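PDB 6Y1X: radical SAM domain protein from Methanothrix thermoacetophila, which acts as the NifB-family carbide synthase of nitrogenase maturation, a radical SAM iron-sulfur enzyme that probably builds the precursor of the iron-molybdenum cofactor. Local coordinates for residues Cys63-Cys66 against Cys72-Glu75; Ser82-Pro87 against Ala110-Pro115; Glu174-Tyr179 against Val219-Ile224. All coordinates share one frame; numbering follows the deposited sequence.

Contact 1: residues Cys63-Cys66 against Cys72-Glu75; sequences CKYC and CVNE. With SF4 (iron/sulfur cluster), chain D; SF4 (iron/sulfur cluster), chain C; SO4 (sulfate ion), chain F.
Tyr65 sets its CG between its backbone N and carbonyl carbon (chi1 52°), which turns the ring toward 72-75, while Asn74 holds CG opposite its own carbonyl carbon and brings its amide to meet the phenol. Tyr65 OH donates to Asn74 OD1 over a short 2.5 Å. The donor lies in the carbonyl plane on a lone pair, at a C=O...O angle of 125°, although ring and amide planes are turned 59° apart. A water donates to Tyr65 OH at 3.0 Å and accepts from Asn74 ND2, bridging both ends of the pair; Asn166 ND2 adds a further bond to the phenol oxygen. Val73 CG1 sits at the ring edge, in plane, 3.6 Å from Tyr65 CD1, and Cys63 CB lies over the centre of one ring face. The whole arrangement wraps the [4Fe-4S] cluster of the radical SAM motif CX3CX2C, of which Cys63 and Cys66 are the last two cysteines and Cys59 the first. In this cluster Cys63 SG binds the iron FE2 and Cys66 SG the iron FE1, each at 2.3 Å. Radical SAM enzymes normally leave one iron for S-adenosylmethionine; here Cys72 SG takes the iron FE3 at 2.3 Å, consistent with a state without that substrate. Asn74 N sends a weak bond to Cys72 SG. At the far end of the turn Glu75 OE2 reaches the second cluster, 2.2 Å from its iron FE1; Cys39, His52 and Cys138 also bind that cluster.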
loop_
_atom_site.group_PDB
_atom_site.type_symbol
_atom_site.label_atom_id
_atom_site.label_comp_id
_atom_site.label_asym_id
_atom_site.label_seq_id
_atom_site.Cartn_x
_atom_site.Cartn_y
_atom_site.Cartn_z
ATOM N N CYS A 63 4.272 3.510 -12.156
ATOM C CA CYS A 63 5.223 4.288 -11.382
ATOM C C CYS A 63 6.555 4.303 -12.119
ATOM O O CYS A 63 6.930 3.316 -12.759
ATOM C CB CYS A 63 5.407 3.665 -9.999
ATOM S SG CYS A 63 3.889 3.453 -9.055
ATOM N N LYS A 64 7.254 5.435 -12.062
ATOM C CA LYS A 64 8.519 5.553 -12.778
ATOM C C LYS A 64 9.652 4.765 -12.132
ATOM O O LYS A 64 10.761 4.774 -12.674
ATOM C CB LYS A 64 8.926 7.018 -12.908
ATOM C CG LYS A 64 8.033 7.844 -13.818
ATOM C CD LYS A 64 8.578 9.263 -13.933
ATOM C CE LYS A 64 7.555 10.216 -14.502
ATOM N NZ LYS A 64 7.411 10.000 -15.960
ATOM N N TYR A 65 9.411 4.110 -10.997
ATOM C CA TYR A 65 10.400 3.268 -10.333
ATOM C C TYR A 65 10.065 1.786 -10.441
ATOM O O TYR A 65 10.731 0.961 -9.806
ATOM C CB TYR A 65 10.564 3.666 -8.862
ATOM C CG TYR A 65 9.274 3.743 -8.074
ATOM C CD1 TYR A 65 8.696 2.601 -7.525
ATOM C CD2 TYR A 65 8.660 4.966 -7.838
ATOM C CE1 TYR A 65 7.516 2.676 -6.798
ATOM C CE2 TYR A 65 7.494 5.054 -7.107
ATOM C CZ TYR A 65 6.923 3.906 -6.593
ATOM O OH TYR A 65 5.767 4.000 -5.858
ATOM N N CYS A 66 9.053 1.427 -11.223
ATOM C CA CYS A 66 8.512 0.074 -11.245
ATOM C C CYS A 66 8.776 -0.598 -12.584
ATOM O O CYS A 66 8.526 -0.010 -13.643
ATOM C CB CYS A 66 7.008 0.076 -10.969
ATOM S SG CYS A 66 6.269 -1.546 -11.202
ATOM N N CYS A 72 4.547 -5.689 -6.996
ATOM C CA CYS A 72 4.450 -4.266 -6.687
ATOM C C CYS A 72 5.439 -3.850 -5.606
ATOM O O CYS A 72 5.295 -4.221 -4.437
ATOM C CB CYS A 72 3.026 -3.917 -6.260
ATOM S SG CYS A 72 2.851 -2.197 -5.758
ATOM N N VAL A 73 6.456 -3.079 -5.996
ATOM C CA VAL A 73 7.555 -2.769 -5.094
ATOM C C VAL A 73 7.155 -1.807 -3.984
ATOM O O VAL A 73 7.935 -1.595 -3.050
ATOM C CB VAL A 73 8.732 -2.226 -5.936
ATOM C CG1 VAL A 73 8.362 -0.901 -6.593
ATOM C CG2 VAL A 73 10.030 -2.144 -5.129
ATOM N N ASN A 74 5.944 -1.246 -4.029
ATOM C CA ASN A 74 5.490 -0.438 -2.901
ATOM C C ASN A 74 5.305 -1.285 -1.651
ATOM O O ASN A 74 5.469 -0.783 -0.535
ATOM C CB ASN A 74 4.181 0.280 -3.232
ATOM C CG ASN A 74 4.345 1.332 -4.307
ATOM O OD1 ASN A 74 5.434 1.871 -4.503
ATOM N ND2 ASN A 74 3.257 1.637 -5.006
ATOM N N GLU A 75 4.973 -2.564 -1.814
ATOM C CA GLU A 75 4.635 -3.409 -0.676
ATOM C C GLU A 75 5.402 -4.727 -0.706
ATOM O O GLU A 75 5.023 -5.673 -0.012
ATOM C CB GLU A 75 3.127 -3.662 -0.610
ATOM C CG GLU A 75 2.597 -3.737 0.822
ATOM C CD GLU A 75 2.586 -2.376 1.508
ATOM O OE1 GLU A 75 3.063 -1.391 0.909
ATOM O OE2 GLU A 75 2.114 -2.285 2.655
HETATM FE FE1 SF4 D . 4.287 -1.061 -10.143
HETATM FE FE2 SF4 D . 3.289 1.234 -9.147
HETATM FE FE3 SF4 D . 2.964 -1.096 -7.773
HETATM FE FE4 SF4 D . 1.594 -0.658 -10.091
HETATM S S1 SF4 D . 1.358 0.514 -8.126
HETATM S S2 SF4 D . 2.693 -2.589 -9.504
HETATM S S3 SF4 D . 3.124 0.530 -11.330
HETATM S S4 SF4 D . 4.955 -0.035 -8.196
HETATM FE FE1 SF4 C . 1.162 -3.968 3.702
HETATM FE FE2 SF4 C . 1.600 -5.382 5.986
HETATM FE FE3 SF4 C . 0.992 -6.656 3.661
HETATM FE FE4 SF4 C . -0.937 -5.195 4.976
HETATM S S1 SF4 C . 0.097 -7.105 5.733
HETATM S S2 SF4 C . -0.515 -5.195 2.715
HETATM S S3 SF4 C . 0.341 -3.466 5.792
HETATM S S4 SF4 C . 2.895 -5.435 4.085
HETATM S S SO4 F . 9.895 10.829 -18.838
HETATM O O1 SO4 F . 8.945 10.049 -19.627
HETATM O O2 SO4 F . 9.777 10.482 -17.426
HETATM O O3 SO4 F . 11.250 10.534 -19.296
HETATM O O4 SO4 F . 9.621 12.254 -19.008
HETATM O O HOH W 1 2.864 4.512 -6.172
#

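Contact 2: residues Ser82-Pro87 against Ala110-Pro115; sequences SRVLTP and AGPGEP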
loop_
_atom_site.group_PDB
_atom_site.type_symbol
_atom_site.label_atom_id
_atom_site.label_comp_id
_atom_site.label_asym_id
_atom_site.label_seq_id
_atom_site.Cartn_x
_atom_site.Cartn_y
_atom_site.Cartn_z
ATOM N N SER A 82 6.035 -13.430 -8.061
ATOM C CA SER A 82 5.168 -14.402 -7.413
ATOM C C SER A 82 4.351 -15.165 -8.448
ATOM O O SER A 82 3.974 -14.635 -9.497
ATOM C CB SER A 82 4.218 -13.724 -6.423
ATOM O OG SER A 82 4.906 -13.249 -5.279
ATOM N N ARG A 83 4.086 -16.428 -8.135
ATOM C CA ARG A 83 3.077 -17.179 -8.865
ATOM C C ARG A 83 1.697 -16.609 -8.569
ATOM O O ARG A 83 1.318 -16.450 -7.406
ATOM C CB ARG A 83 3.151 -18.651 -8.466
ATOM C CG ARG A 83 2.069 -19.518 -9.059
ATOM C CD ARG A 83 2.056 -20.893 -8.408
ATOM N NE ARG A 83 0.834 -21.637 -8.709
ATOM N N VAL A 84 0.948 -16.290 -9.622
ATOM C CA VAL A 84 -0.388 -15.733 -9.449
ATOM C C VAL A 84 -1.337 -16.857 -9.057
ATOM O O VAL A 84 -1.350 -17.920 -9.687
ATOM C CB VAL A 84 -0.854 -15.028 -10.732
ATOM C CG1 VAL A 84 -2.276 -14.505 -10.567
ATOM C CG2 VAL A 84 0.099 -13.902 -11.092
ATOM N N LEU A 85 -2.160 -16.610 -8.043
ATOM C CA LEU A 85 -3.128 -17.582 -7.555
ATOM C C LEU A 85 -4.545 -17.147 -7.897
ATOM O O LEU A 85 -4.864 -15.954 -7.859
ATOM C CB LEU A 85 -3.002 -17.764 -6.041
ATOM C CG LEU A 85 -1.661 -18.277 -5.515
ATOM C CD1 LEU A 85 -1.732 -18.496 -4.015
ATOM C CD2 LEU A 85 -1.283 -19.573 -6.223
ATOM N N THR A 86 -5.397 -18.119 -8.209
ATOM C CA THR A 86 -6.818 -17.842 -8.267
ATOM C C THR A 86 -7.347 -17.717 -6.841
ATOM O O THR A 86 -6.691 -18.155 -5.893
ATOM C CB THR A 86 -7.559 -18.958 -8.997
ATOM O OG1 THR A 86 -7.463 -20.162 -8.232
ATOM C CG2 THR A 86 -6.961 -19.187 -10.383
ATOM N N PRO A 87 -8.529 -17.113 -6.660
ATOM C CA PRO A 87 -9.119 -17.055 -5.310
ATOM C C PRO A 87 -9.190 -18.404 -4.612
ATOM O O PRO A 87 -8.900 -18.493 -3.413
ATOM C CB PRO A 87 -10.511 -16.473 -5.581
ATOM C CG PRO A 87 -10.281 -15.565 -6.750
ATOM C CD PRO A 87 -9.297 -16.303 -7.626
ATOM N N ALA A 110 -1.591 -7.657 -1.718
ATOM C CA ALA A 110 -0.700 -6.531 -1.950
ATOM C C ALA A 110 -0.072 -6.570 -3.333
ATOM O O ALA A 110 0.736 -5.692 -3.652
ATOM C CB ALA A 110 0.404 -6.480 -0.885
ATOM N N GLY A 111 -0.415 -7.549 -4.161
ATOM C CA GLY A 111 0.178 -7.670 -5.465
ATOM C C GLY A 111 -0.317 -8.892 -6.203
ATOM O O GLY A 111 -1.310 -9.516 -5.813
ATOM N N PRO A 112 0.368 -9.263 -7.298
ATOM C CA PRO A 112 1.611 -8.642 -7.786
ATOM C C PRO A 112 1.431 -7.234 -8.383
ATOM O O PRO A 112 2.420 -6.522 -8.566
ATOM C CB PRO A 112 2.084 -9.623 -8.867
ATOM C CG PRO A 112 1.431 -10.930 -8.511
ATOM C CD PRO A 112 0.084 -10.532 -7.991
ATOM N N GLY A 113 0.193 -6.862 -8.700
ATOM C CA GLY A 113 -0.126 -5.535 -9.202
ATOM C C GLY A 113 -0.909 -4.705 -8.201
ATOM O O GLY A 113 -0.567 -4.662 -7.014
ATOM N N GLU A 114 -1.976 -4.052 -8.665
ATOM C CA GLU A 114 -2.759 -3.166 -7.818
ATOM C C GLU A 114 -3.951 -3.959 -7.311
ATOM O O GLU A 114 -4.804 -4.357 -8.121
ATOM C CB GLU A 114 -3.233 -1.946 -8.609
ATOM C CG GLU A 114 -4.405 -1.160 -7.991
ATOM C CD GLU A 114 -4.192 -0.785 -6.532
ATOM O OE1 GLU A 114 -3.028 -0.551 -6.142
ATOM O OE2 GLU A 114 -5.188 -0.726 -5.774
ATOM N N PRO A 115 -4.027 -4.261 -6.013
ATOM C CA PRO A 115 -5.131 -5.097 -5.510
ATOM C C PRO A 115 -6.521 -4.631 -5.922
ATOM O O PRO A 115 -7.343 -5.462 -6.318
ATOM C CB PRO A 115 -4.913 -5.045 -3.995
ATOM C CG PRO A 115 -3.409 -5.000 -3.886
ATOM C CD PRO A 115 -3.026 -4.000 -4.963
#
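The puckered ring of Pro112 meets 82-87 at its CG corner: Val84 CG2 lies beyond that corner, not far from the mean ring plane, and Ser82 CB approaches obliquely from the other side of the plane. Seen from Pro112 CG, the two partners stand roughly at a right angle. Val84 CG2 comes to 4.2 Å of Pro112 CG, and Ser82 CB is looser still at 4.5 Å from the same atom. Val84 places CG1 opposite its backbone N (chi1 177°), leaving CG2 as the branch that reaches the proline. The side chains of Val84 and Pro112 are set at a slant, and no hydrogen bond joins the segments, whose nearest CA atoms, those of Ser82 and Pro112, are 6.8 Å apart. This is a light apolar touch at the surface. The flat peptide group before Pro112 is cis, and the ring points toward 82-87. Ser82 OG is held by Asp71 OD2, and Asp71 also packs on Pro112, so this aspartate touches both sides of the contact. Farther along, Thr86 is the N-cap of helix 87-100; its side chain caps a backbone N in the first turn while Glu89 OE1 accepts from Thr86 N, in the manner of a capping box. Glu114 turns inward, its carboxylate bound by Thr141 OG1 and the backbone N of Leu116 and Asn142. Segment 110-115 follows strand 104-109 of the parallel sheet and probably corresponds to the GGE motif of radical SAM barrels, here Gly-Pro-Gly-Glu, a loop that in relatives holds the amino group of S-adenosylmethionine.

Contact 3: residues Glu174-Tyr179 against Val219-Ile224; sequences EQIYDY and VLIPGI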
loop_
_atom_site.group_PDB
_atom_site.type_symbol
_atom_site.label_atom_id
_atom_site.label_comp_id
_atom_site.label_asym_id
_atom_site.label_seq_id
_atom_site.Cartn_x
_atom_site.Cartn_y
_atom_site.Cartn_z
ATOM N N GLU A 174 3.459 14.387 -10.992
ATOM C CA GLU A 174 3.691 14.188 -12.418
ATOM C C GLU A 174 5.094 13.656 -12.681
ATOM O O GLU A 174 5.325 12.970 -13.686
ATOM C CB GLU A 174 3.488 15.498 -13.177
ATOM C CG GLU A 174 3.681 15.353 -14.684
ATOM C CD GLU A 174 3.629 16.672 -15.426
ATOM O OE1 GLU A 174 3.482 17.726 -14.769
ATOM O OE2 GLU A 174 3.738 16.653 -16.672
ATOM N N GLN A 175 6.037 13.956 -11.794
ATOM C CA GLN A 175 7.407 13.478 -11.925
ATOM C C GLN A 175 7.567 12.023 -11.513
ATOM O O GLN A 175 8.662 11.471 -11.651
ATOM C CB GLN A 175 8.341 14.358 -11.094
ATOM C CG GLN A 175 8.335 15.824 -11.518
ATOM C CD GLN A 175 9.234 16.683 -10.653
ATOM O OE1 GLN A 175 10.444 16.479 -10.605
ATOM N NE2 GLN A 175 8.644 17.646 -9.958
ATOM N N ILE A 176 6.512 11.388 -11.010
ATOM C CA ILE A 176 6.626 10.056 -10.436
ATOM C C ILE A 176 5.849 8.999 -11.214
ATOM O O ILE A 176 6.183 7.806 -11.115
ATOM C CB ILE A 176 6.176 10.081 -8.953
ATOM C CG1 ILE A 176 7.040 11.066 -8.160
ATOM C CG2 ILE A 176 6.264 8.715 -8.283
ATOM C CD1 ILE A 176 6.536 11.326 -6.753
ATOM N N TYR A 177 4.871 9.378 -12.032
ATOM C CA TYR A 177 4.005 8.437 -12.728
ATOM C C TYR A 177 4.041 8.666 -14.233
ATOM O O TYR A 177 3.933 9.806 -14.696
ATOM C CB TYR A 177 2.581 8.569 -12.197
ATOM C CG TYR A 177 2.537 8.348 -10.713
ATOM C CD1 TYR A 177 2.580 7.070 -10.174
ATOM C CD2 TYR A 177 2.523 9.428 -9.843
ATOM C CE1 TYR A 177 2.559 6.878 -8.802
ATOM C CE2 TYR A 177 2.513 9.248 -8.477
ATOM C CZ TYR A 177 2.529 7.971 -7.961
ATOM O OH TYR A 177 2.523 7.800 -6.596
ATOM N N ASP A 178 4.169 7.575 -14.992
ATOM C CA ASP A 178 4.051 7.658 -16.445
ATOM C C ASP A 178 2.608 7.893 -16.862
ATOM O O ASP A 178 2.333 8.717 -17.741
ATOM C CB ASP A 178 4.551 6.368 -17.100
ATOM C CG ASP A 178 6.046 6.333 -17.285
ATOM O OD1 ASP A 178 6.727 7.333 -16.984
ATOM O OD2 ASP A 178 6.539 5.286 -17.747
ATOM N N TYR A 179 1.672 7.175 -16.248
ATOM C CA TYR A 179 0.275 7.258 -16.640
ATOM C C TYR A 179 -0.577 6.657 -15.537
ATOM O O TYR A 179 -0.082 5.947 -14.660
ATOM C CB TYR A 179 0.016 6.545 -17.979
ATOM C CG TYR A 179 0.270 5.051 -17.982
ATOM C CD1 TYR A 179 -0.637 4.163 -17.411
ATOM C CD2 TYR A 179 1.418 4.527 -18.560
ATOM C CE1 TYR A 179 -0.405 2.803 -17.415
ATOM C CE2 TYR A 179 1.653 3.166 -18.572
ATOM C CZ TYR A 179 0.740 2.310 -17.996
ATOM O OH TYR A 179 0.975 0.950 -17.999
ATOM N N VAL A 219 7.534 6.539 -0.918
ATOM C CA VAL A 219 8.844 6.204 -1.466
ATOM C C VAL A 219 9.661 7.485 -1.457
ATOM O O VAL A 219 9.258 8.489 -2.052
ATOM C CB VAL A 219 8.737 5.621 -2.884
ATOM C CG1 VAL A 219 10.113 5.223 -3.402
ATOM C CG2 VAL A 219 7.809 4.424 -2.893
ATOM N N LEU A 220 10.798 7.457 -0.770
ATOM C CA LEU A 220 11.650 8.634 -0.665
ATOM C C LEU A 220 12.545 8.706 -1.895
ATOM O O LEU A 220 13.486 7.921 -2.032
ATOM C CB LEU A 220 12.459 8.567 0.625
ATOM C CG LEU A 220 13.234 9.816 1.027
ATOM C CD1 LEU A 220 12.282 10.966 1.317
ATOM C CD2 LEU A 220 14.085 9.492 2.244
ATOM N N ILE A 221 12.275 9.669 -2.766
ATOM C CA ILE A 221 12.948 9.777 -4.059
ATOM C C ILE A 221 13.812 11.029 -4.040
ATOM O O ILE A 221 13.285 12.143 -4.161
ATOM C CB ILE A 221 11.937 9.814 -5.215
ATOM C CG1 ILE A 221 10.997 8.605 -5.141
ATOM C CG2 ILE A 221 12.663 9.852 -6.548
ATOM C CD1 ILE A 221 9.672 8.799 -5.908
ATOM N N PRO A 222 15.127 10.901 -3.879
ATOM C CA PRO A 222 15.978 12.091 -3.763
ATOM C C PRO A 222 15.848 12.990 -4.980
ATOM O O PRO A 222 15.833 12.524 -6.122
ATOM C CB PRO A 222 17.387 11.501 -3.646
ATOM C CG PRO A 222 17.164 10.175 -3.006
ATOM C CD PRO A 222 15.881 9.665 -3.616
ATOM N N GLY A 223 15.699 14.287 -4.717
ATOM C CA GLY A 223 15.551 15.270 -5.763
ATOM C C GLY A 223 14.146 15.445 -6.295
ATOM O O GLY A 223 13.919 16.366 -7.089
ATOM N N ILE A 224 13.193 14.608 -5.884
ATOM C CA ILE A 224 11.837 14.699 -6.411
ATOM C C ILE A 224 10.847 14.996 -5.294
ATOM O O ILE A 224 10.125 15.997 -5.354
ATOM C CB ILE A 224 11.452 13.419 -7.170
ATOM C CG1 ILE A 224 12.409 13.217 -8.348
ATOM C CG2 ILE A 224 10.008 13.505 -7.650
ATOM C CD1 ILE A 224 11.928 12.241 -9.382
HETATM O O HOH W 2 10.294 18.198 -7.043
HETATM O O HOH W 3 12.327 17.969 -9.015
#
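Ile176 and Ile224 lie alongside one another and point opposite ways, with Ile176 CG1 3.9 Å from Ile224 CG2; Ile224 is modelled in two conformations, and the distance holds for one of them. Ile221 meets Ile176 at a slant, methyl to methyl, its CD1 4.1 Å from Ile176 CD1. Ile176 holds CG1 opposite its carbonyl carbon (chi1 -59°), which turns CG1 toward 219-224 and leaves CG2 over a face of the Tyr177 ring, toward the rim; Ile176 CD1 has both partner methyls on one side of it. Beside these isoleucines Gln175 CB adds a contact of 3.9 Å to Ile224 CG2. The Gln175 amide crosses by water: one water donates to Gln175 OE1 and Gly223 O, while a second donates to Ile224 O and takes only a weak bond from Gln175 NE2. With an alanine at Ile176, Ile221 CD1 and Ile224 CG2 would probably lose their shared apolar partner, opening a gap between the segments. Ile221 O accepts from Ile224 N, closing the turn that follows strand 213-220 of the parallel sheet. Segment 174-179 comes after helix 170-173 and enters strand 177-182, which runs antiparallel to strand 61-63, with Tyr177 packed on helix 189-209.

Contact 1 is buried and polar, built of iron-sulfur ligands and a phenol-amide bond; contact 3 is partly buried and apolar, trimmed with waters; contact 2 lies at the surface and amounts to thin van der Waals touching. Contacts 1 and 2 meet where Cys72 N probably donates to Pro112 O, joining the cluster-binding loop to the loop after strand 104-109. Contacts 1 and 3 share the antiparallel sheet of strands 61-63 and 177-182: Lys64 N probably donates to Ile176 O, and Lys64 NZ pairs with Asp178 OD1. Separately, Val219 of the parallel sheet packs against Tyr65. Contact 1, its centre 14 Å from that of contact 2 and 11 Å from that of contact 3, lies between them and touches both.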